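Local coordinates for protein putative citrate lyase, alfa subunit (Streptococcus mutans, PDB 2HJ0) that probably serves as the alpha subunit of a citrate lyase, an alpha/beta protein of the CitF family with two mixed beta sheets, at residues Ala133-Asn141 with Tyr489-Ile497; Ala15-Glu22 with Glu498-Asp506. All coordinates share one frame; numbering follows the deposited sequence.

In the fold
Both contacts involve the same antiparallel hairpin, strands 493-498 and 504-511, at one side of a mixed sheet. Contact 1 joins the start of this hairpin to the end of helix 127-135 and the loop after it. Contact 2 joins its turn and second strand to the N-terminal segment that follows helix 12-17. Their centres lie about 18 Å apart. Both are partly buried, but one of the touching residues of contact 1 is exposed and none of contact 2. Contact 1 relies on one aliphatic pair and a lysine reaching loop carbonyls. Contact 2 is larger and adds aromatic packing and a backbone hydrogen bond. Leu-496 packs on Tyr-18, so the two regions meet directly.

Contact 1 of 2, residues Ala133-Asn141 with Tyr489-Ile497; sequences AISEGIMEN and YGDKIVALI
Lys-492 reaches the flat peptide groups of the loop after helix 127-135 at their carbonyl oxygens. Lys-492 NZ donates a weak hydrogen bond to Glu-140 O at 2.8 Å. The carbonyl O of Met-139, a selenomethionine, lies 3.1 Å from Lys-492 NZ. The lysine chain runs extended from its backbone, CG anti to the backbone N (chi1 176°), and bends only at the last torsion, where NZ turns to the loop. On the way, Lys-492 CE passes Gly-137 CA at 3.9 Å. Gly-137 has a positive phi of 92°, which suits its lack of a side chain.

Val-494 sits at a classic beta bulge, where it and Ala-495 both face Val-508 of strand 504-511. The bulge lies in strand 493-498 of the ten-strand mixed sheet, between strands 143-145 and 504-511; the sheet is consistent with the Rossmann-like clan of the family. Val-494 points its side chain at the end of helix 127-135. There Ile-134 CG2 meets Val-494 CG1 at 3.3 Å, and the two side chains cross at a slant. Ile-134 also packs on Val-143 of the neighbouring strand. At the helix end, a backbone hydrogen bond ties Ser-135 to Val-511, further along the hairpin.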
loop_
_atom_site.group_PDB
_atom_site.type_symbol
_atom_site.label_atom_id
_atom_site.label_comp_id
_atom_site.label_asym_id
_atom_site.label_seq_id
_atom_site.Cartn_x
_atom_site.Cartn_y
_atom_site.Cartn_z
ATOM N N ALA A 133 -3.511 13.078 -34.758
ATOM C CA ALA A 133 -2.376 13.987 -34.834
ATOM C C ALA A 133 -1.062 13.190 -34.865
ATOM O O ALA A 133 -0.294 13.283 -35.826
ATOM C CB ALA A 133 -2.387 14.939 -33.651
ATOM N N ILE A 134 -0.803 12.400 -33.825
ATOM C CA ILE A 134 0.423 11.611 -33.768
ATOM C C ILE A 134 0.690 10.790 -35.025
ATOM O O ILE A 134 1.837 10.602 -35.428
ATOM C CB ILE A 134 0.409 10.664 -32.578
ATOM C CG1 ILE A 134 0.498 11.476 -31.296
ATOM C CG2 ILE A 134 1.568 9.691 -32.673
ATOM C CD1 ILE A 134 1.785 12.243 -31.165
ATOM N N SER A 135 -0.379 10.323 -35.651
ATOM C CA SER A 135 -0.260 9.507 -36.843
ATOM C C SER A 135 0.170 10.317 -38.067
ATOM O O SER A 135 0.621 9.753 -39.059
ATOM C CB SER A 135 -1.598 8.813 -37.111
ATOM O OG SER A 135 -1.415 7.477 -37.544
ATOM N N GLU A 136 0.030 11.638 -38.000
ATOM C CA GLU A 136 0.414 12.474 -39.121
ATOM C C GLU A 136 1.808 13.060 -38.948
ATOM O O GLU A 136 2.238 13.897 -39.737
ATOM C CB GLU A 136 -0.604 13.595 -39.342
ATOM C CG GLU A 136 -0.453 14.790 -38.433
ATOM C CD GLU A 136 -1.314 15.976 -38.882
ATOM O OE1 GLU A 136 -2.563 15.830 -38.947
ATOM O OE2 GLU A 136 -0.740 17.058 -39.172
ATOM N N GLY A 137 2.505 12.634 -37.901
ATOM C CA GLY A 137 3.862 13.109 -37.686
ATOM C C GLY A 137 4.066 14.326 -36.807
ATOM O O GLY A 137 5.150 14.888 -36.794
ATOM N N ILE A 138 3.042 14.733 -36.072
ATOM C CA ILE A 138 3.145 15.887 -35.188
ATOM C C ILE A 138 4.390 15.875 -34.298
ATOM O O ILE A 138 5.118 16.851 -34.267
ATOM C CB ILE A 138 1.899 15.995 -34.279
ATOM C CG1 ILE A 138 0.666 16.230 -35.133
ATOM C CG2 ILE A 138 2.050 17.123 -33.282
ATOM C CD1 ILE A 138 0.824 17.392 -36.086
HETATM N N MSE A 139 4.618 14.795 -33.550
HETATM C CA MSE A 139 5.786 14.708 -32.675
HETATM C C MSE A 139 7.020 14.289 -33.445
HETATM O O MSE A 139 6.939 13.602 -34.456
HETATM C CB MSE A 139 5.595 13.677 -31.555
HETATM C CG MSE A 139 4.717 14.077 -30.389
HETATM SE SE MSE A 139 5.552 13.575 -28.690
HETATM C CE MSE A 139 5.663 11.654 -28.903
ATOM N N GLU A 140 8.169 14.703 -32.935
ATOM C CA GLU A 140 9.435 14.345 -33.528
ATOM C C GLU A 140 9.816 12.963 -32.999
ATOM O O GLU A 140 10.245 12.090 -33.754
ATOM C CB GLU A 140 10.481 15.375 -33.141
ATOM C CG GLU A 140 11.870 15.065 -33.651
ATOM C CD GLU A 140 12.847 16.200 -33.399
ATOM O OE1 GLU A 140 14.066 15.995 -33.615
ATOM O OE2 GLU A 140 12.390 17.295 -32.990
ATOM N N ASN A 141 9.651 12.766 -31.697
ATOM C CA ASN A 141 9.945 11.483 -31.071
ATOM C C ASN A 141 8.739 10.544 -31.183
ATOM O O ASN A 141 7.597 10.993 -31.320
ATOM C CB ASN A 141 10.305 11.702 -29.601
ATOM C CG ASN A 141 11.758 12.041 -29.410
ATOM O OD1 ASN A 141 12.159 12.541 -28.358
ATOM N ND2 ASN A 141 12.564 11.757 -30.427
ATOM N N TYR A 489 1.634 4.429 -46.330
ATOM C CA TYR A 489 2.429 4.740 -45.142
ATOM C C TYR A 489 3.690 5.522 -45.458
ATOM O O TYR A 489 4.276 5.367 -46.523
ATOM C CB TYR A 489 2.815 3.465 -44.381
ATOM C CG TYR A 489 1.663 2.793 -43.659
ATOM C CD1 TYR A 489 0.730 2.026 -44.353
ATOM C CD2 TYR A 489 1.497 2.934 -42.280
ATOM C CE1 TYR A 489 -0.338 1.414 -43.696
ATOM C CE2 TYR A 489 0.428 2.327 -41.615
ATOM C CZ TYR A 489 -0.484 1.568 -42.332
ATOM O OH TYR A 489 -1.544 0.966 -41.697
ATOM N N GLY A 490 4.097 6.365 -44.513
ATOM C CA GLY A 490 5.294 7.166 -44.686
ATOM C C GLY A 490 6.525 6.419 -44.217
ATOM O O GLY A 490 6.520 5.192 -44.149
ATOM N N ASP A 491 7.581 7.157 -43.890
ATOM C CA ASP A 491 8.827 6.555 -43.439
ATOM C C ASP A 491 9.148 6.901 -42.003
ATOM O O ASP A 491 10.114 6.391 -41.433
ATOM C CB ASP A 491 9.983 7.003 -44.334
ATOM C CG ASP A 491 10.157 6.109 -45.547
ATOM O OD1 ASP A 491 10.580 4.941 -45.357
ATOM O OD2 ASP A 491 9.866 6.570 -46.681
ATOM N N LYS A 492 8.340 7.776 -41.421
ATOM C CA LYS A 492 8.558 8.182 -40.045
ATOM C C LYS A 492 7.889 7.241 -39.060
ATOM O O LYS A 492 6.722 6.893 -39.217
ATOM C CB LYS A 492 8.037 9.601 -39.808
ATOM C CG LYS A 492 8.152 10.035 -38.352
ATOM C CD LYS A 492 7.571 11.414 -38.103
ATOM C CE LYS A 492 7.275 11.609 -36.620
ATOM N NZ LYS A 492 8.445 11.274 -35.754
ATOM N N ILE A 493 8.639 6.831 -38.045
ATOM C CA ILE A 493 8.097 5.955 -37.026
ATOM C C ILE A 493 7.326 6.819 -36.033
ATOM O O ILE A 493 7.912 7.469 -35.166
ATOM C CB ILE A 493 9.201 5.215 -36.282
ATOM C CG1 ILE A 493 10.099 4.483 -37.279
ATOM C CG2 ILE A 493 8.581 4.256 -35.290
ATOM C CD1 ILE A 493 9.389 3.438 -38.104
ATOM N N VAL A 494 6.009 6.833 -36.184
ATOM C CA VAL A 494 5.119 7.611 -35.335
ATOM C C VAL A 494 5.076 7.158 -33.871
ATOM O O VAL A 494 4.859 7.971 -32.967
ATOM C CB VAL A 494 3.699 7.577 -35.928
ATOM C CG1 VAL A 494 2.653 7.510 -34.829
ATOM C CG2 VAL A 494 3.495 8.807 -36.789
ATOM N N ALA A 495 5.292 5.864 -33.643
ATOM C CA ALA A 495 5.265 5.304 -32.294
ATOM C C ALA A 495 5.847 3.888 -32.216
ATOM O O ALA A 495 5.852 3.146 -33.191
ATOM C CB ALA A 495 3.828 5.295 -31.786
ATOM N N LEU A 496 6.333 3.520 -31.042
ATOM C CA LEU A 496 6.869 2.190 -30.832
ATOM C C LEU A 496 5.894 1.412 -29.936
ATOM O O LEU A 496 5.317 1.970 -28.994
ATOM C CB LEU A 496 8.238 2.291 -30.152
ATOM C CG LEU A 496 9.311 3.167 -30.849
ATOM C CD1 LEU A 496 10.579 3.219 -30.006
ATOM C CD2 LEU A 496 9.630 2.607 -32.230
ATOM N N ILE A 497 5.671 0.138 -30.224
ATOM C CA ILE A 497 4.791 -0.643 -29.356
ATOM C C ILE A 497 5.683 -1.555 -28.525
ATOM O O ILE A 497 6.327 -2.462 -29.053
ATOM C CB ILE A 497 3.752 -1.506 -30.158
ATOM C CG1 ILE A 497 2.587 -0.629 -30.647
ATOM C CG2 ILE A 497 3.161 -2.582 -29.266
ATOM C CD1 ILE A 497 2.994 0.500 -31.567
#

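Contact 2 of 2, residues Ala15-Glu22 with Glu498-Asp506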
loop_
_atom_site.group_PDB
_atom_site.type_symbol
_atom_site.label_atom_id
_atom_site.label_comp_id
_atom_site.label_asym_id
_atom_site.label_seq_id
_atom_site.Cartn_x
_atom_site.Cartn_y
_atom_site.Cartn_z
ATOM N N ALA A 15 15.111 -1.896 -32.973
ATOM C CA ALA A 15 15.243 -3.307 -32.636
ATOM C C ALA A 15 16.475 -3.515 -31.774
ATOM O O ALA A 15 16.547 -4.460 -30.997
ATOM C CB ALA A 15 15.348 -4.135 -33.901
ATOM N N ASN A 16 17.444 -2.619 -31.916
ATOM C CA ASN A 16 18.682 -2.691 -31.158
ATOM C C ASN A 16 18.544 -1.882 -29.866
ATOM O O ASN A 16 19.049 -2.282 -28.822
ATOM C CB ASN A 16 19.836 -2.160 -32.017
ATOM C CG ASN A 16 21.195 -2.390 -31.385
ATOM O OD1 ASN A 16 21.722 -1.530 -30.677
ATOM N ND2 ASN A 16 21.766 -3.565 -31.634
ATOM N N GLN A 17 17.847 -0.751 -29.952
ATOM C CA GLN A 17 17.617 0.127 -28.805
ATOM C C GLN A 17 16.863 -0.667 -27.740
ATOM O O GLN A 17 17.275 -0.734 -26.585
ATOM C CB GLN A 17 16.790 1.339 -29.250
ATOM C CG GLN A 17 17.387 2.703 -28.920
ATOM C CD GLN A 17 16.818 3.313 -27.643
ATOM O OE1 GLN A 17 17.004 2.779 -26.544
ATOM N NE2 GLN A 17 16.116 4.438 -27.787
ATOM N N TYR A 18 15.755 -1.274 -28.155
ATOM C CA TYR A 18 14.914 -2.090 -27.282
ATOM C C TYR A 18 15.180 -3.559 -27.605
ATOM O O TYR A 18 15.872 -3.872 -28.576
ATOM C CB TYR A 18 13.435 -1.786 -27.543
ATOM C CG TYR A 18 12.971 -0.418 -27.097
ATOM C CD1 TYR A 18 12.183 -0.270 -25.956
ATOM C CD2 TYR A 18 13.318 0.729 -27.809
ATOM C CE1 TYR A 18 11.754 0.983 -25.535
ATOM C CE2 TYR A 18 12.895 1.990 -27.395
ATOM C CZ TYR A 18 12.115 2.109 -26.258
ATOM O OH TYR A 18 11.702 3.346 -25.825
ATOM N N GLY A 19 14.630 -4.460 -26.798
ATOM C CA GLY A 19 14.816 -5.876 -27.057
ATOM C C GLY A 19 14.062 -6.203 -28.330
ATOM O O GLY A 19 12.895 -5.854 -28.469
ATOM N N VAL A 20 14.712 -6.867 -29.273
ATOM C CA VAL A 20 14.047 -7.193 -30.525
ATOM C C VAL A 20 13.443 -8.598 -30.541
ATOM O O VAL A 20 14.082 -9.562 -30.972
ATOM C CB VAL A 20 15.025 -7.015 -31.737
ATOM C CG1 VAL A 20 16.320 -7.814 -31.504
ATOM C CG2 VAL A 20 14.343 -7.452 -33.039
ATOM N N PHE A 21 12.211 -8.707 -30.055
ATOM C CA PHE A 21 11.501 -9.982 -30.044
ATOM C C PHE A 21 10.186 -9.809 -29.315
ATOM O O PHE A 21 9.833 -8.696 -28.931
ATOM C CB PHE A 21 12.335 -11.090 -29.370
ATOM C CG PHE A 21 12.294 -11.062 -27.866
ATOM C CD1 PHE A 21 12.897 -10.022 -27.161
ATOM C CD2 PHE A 21 11.631 -12.062 -27.155
ATOM C CE1 PHE A 21 12.837 -9.970 -25.767
ATOM C CE2 PHE A 21 11.563 -12.020 -25.764
ATOM C CZ PHE A 21 12.170 -10.969 -25.065
ATOM N N GLU A 22 9.462 -10.907 -29.125
ATOM C CA GLU A 22 8.186 -10.843 -28.432
ATOM C C GLU A 22 7.490 -12.190 -28.331
ATOM O O GLU A 22 6.589 -12.368 -27.518
ATOM C CB GLU A 22 7.284 -9.849 -29.140
ATOM C CG GLU A 22 5.919 -9.706 -28.525
ATOM C CD GLU A 22 4.889 -10.623 -29.165
ATOM O OE1 GLU A 22 3.735 -10.158 -29.346
ATOM O OE2 GLU A 22 5.227 -11.792 -29.483
ATOM N N GLU A 498 5.738 -1.283 -27.225
ATOM C CA GLU A 498 6.534 -2.084 -26.313
ATOM C C GLU A 498 5.657 -3.177 -25.707
ATOM O O GLU A 498 4.609 -2.890 -25.145
ATOM C CB GLU A 498 7.110 -1.228 -25.182
ATOM C CG GLU A 498 7.819 -2.073 -24.120
ATOM C CD GLU A 498 7.989 -1.355 -22.793
ATOM O OE1 GLU A 498 8.967 -0.594 -22.632
ATOM O OE2 GLU A 498 7.130 -1.548 -21.906
ATOM N N TYR A 499 6.084 -4.427 -25.843
ATOM C CA TYR A 499 5.361 -5.565 -25.286
ATOM C C TYR A 499 5.460 -5.517 -23.763
ATOM O O TYR A 499 6.393 -4.925 -23.207
ATOM C CB TYR A 499 5.978 -6.875 -25.771
ATOM C CG TYR A 499 5.171 -8.107 -25.428
ATOM C CD1 TYR A 499 3.892 -8.281 -25.947
ATOM C CD2 TYR A 499 5.691 -9.111 -24.600
ATOM C CE1 TYR A 499 3.143 -9.412 -25.661
ATOM C CE2 TYR A 499 4.942 -10.256 -24.307
ATOM C CZ TYR A 499 3.665 -10.390 -24.847
ATOM O OH TYR A 499 2.900 -11.498 -24.574
ATOM N N ARG A 500 4.516 -6.165 -23.091
ATOM C CA ARG A 500 4.501 -6.177 -21.636
ATOM C C ARG A 500 5.859 -6.473 -20.988
ATOM O O ARG A 500 6.165 -5.939 -19.919
ATOM C CB ARG A 500 3.449 -7.179 -21.123
ATOM C CG ARG A 500 3.730 -8.639 -21.458
ATOM C CD ARG A 500 2.698 -9.568 -20.819
ATOM N NE ARG A 500 2.307 -9.062 -19.489
ATOM C CZ ARG A 500 1.882 -9.817 -18.479
ATOM N NH1 ARG A 500 1.780 -11.139 -18.625
ATOM N NH2 ARG A 500 1.577 -9.241 -17.325
ATOM N N ASP A 501 6.676 -7.310 -21.626
ATOM C CA ASP A 501 7.978 -7.661 -21.058
ATOM C C ASP A 501 9.060 -6.604 -21.261
ATOM O O ASP A 501 10.169 -6.738 -20.742
ATOM C CB ASP A 501 8.456 -9.014 -21.598
ATOM C CG ASP A 501 8.686 -8.999 -23.085
ATOM O OD1 ASP A 501 8.458 -7.935 -23.712
ATOM O OD2 ASP A 501 9.097 -10.056 -23.630
ATOM N N GLY A 502 8.741 -5.551 -22.008
ATOM C CA GLY A 502 9.707 -4.483 -22.218
ATOM C C GLY A 502 10.425 -4.418 -23.555
ATOM O O GLY A 502 11.158 -3.466 -23.823
ATOM N N SER A 503 10.229 -5.430 -24.385
ATOM C CA SER A 503 10.850 -5.476 -25.692
ATOM C C SER A 503 9.874 -4.936 -26.735
ATOM O O SER A 503 8.706 -4.717 -26.423
ATOM C CB SER A 503 11.220 -6.915 -26.035
ATOM O OG SER A 503 10.065 -7.734 -26.082
ATOM N N LEU A 504 10.348 -4.718 -27.965
ATOM C CA LEU A 504 9.493 -4.216 -29.049
ATOM C C LEU A 504 8.887 -5.355 -29.833
ATOM O O LEU A 504 9.594 -6.264 -30.261
ATOM C CB LEU A 504 10.279 -3.346 -30.025
ATOM C CG LEU A 504 10.445 -1.895 -29.618
ATOM C CD1 LEU A 504 11.210 -1.143 -30.680
ATOM C CD2 LEU A 504 9.077 -1.291 -29.426
ATOM N N ILE A 505 7.576 -5.286 -30.029
ATOM C CA ILE A 505 6.854 -6.304 -30.767
ATOM C C ILE A 505 6.517 -5.768 -32.154
ATOM O O ILE A 505 6.404 -6.534 -33.097
ATOM C CB ILE A 505 5.554 -6.737 -29.993
ATOM C CG1 ILE A 505 4.646 -7.597 -30.866
ATOM C CG2 ILE A 505 4.764 -5.511 -29.577
ATOM C CD1 ILE A 505 5.334 -8.752 -31.562
ATOM N N ASP A 506 6.388 -4.455 -32.292
ATOM C CA ASP A 506 6.059 -3.878 -33.593
ATOM C C ASP A 506 6.252 -2.358 -33.551
ATOM O O ASP A 506 6.743 -1.820 -32.559
ATOM C CB ASP A 506 4.604 -4.233 -33.941
ATOM C CG ASP A 506 4.240 -3.930 -35.384
ATOM O OD1 ASP A 506 5.144 -3.678 -36.211
ATOM O OD2 ASP A 506 3.028 -3.962 -35.696
#
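The first torsion of Glu-22, 179°, swings CG away from the backbone N and carries this methylene over one face of the Tyr-499 ring. Glu-22 CG lies 3.7 Å from the centroid of the Tyr-499 ring, a CH-pi contact. The opposite face is covered by Arg-500 CG. Glu-22 is poorly ordered, so its finer placement is less sure; its chain also crosses Ile-505 at an angle. Tyr-499 is the first residue of a type I beta turn that ends at Gly-502, within the link between the two strands of a beta hairpin. Asp-501 closes an Asx turn there: Asp-501 OD1 accepts from Ser-503 N at 3.1 Å, from above the carboxylate plane.

Leu-504 N donates to Gly-19 O at 2.8 Å, with a nearly straight N-H...O angle of 160°. Beside this bond, Tyr-18 CB packs on Leu-504 CG at 3.6 Å. The Tyr-18 ring turns an edge to Gly-502 O. Glu-498 comes near the ring edge too, but its carboxylate is held by salt bridges to Arg-146 and Arg-153. Ser-503 OG lies over one face of the Phe-21 ring, which is poorly ordered. Ser-503 OG has two possible acceptors: Phe-21 O at 3.0 Å and Asp-501 OD1 at 2.9 Å.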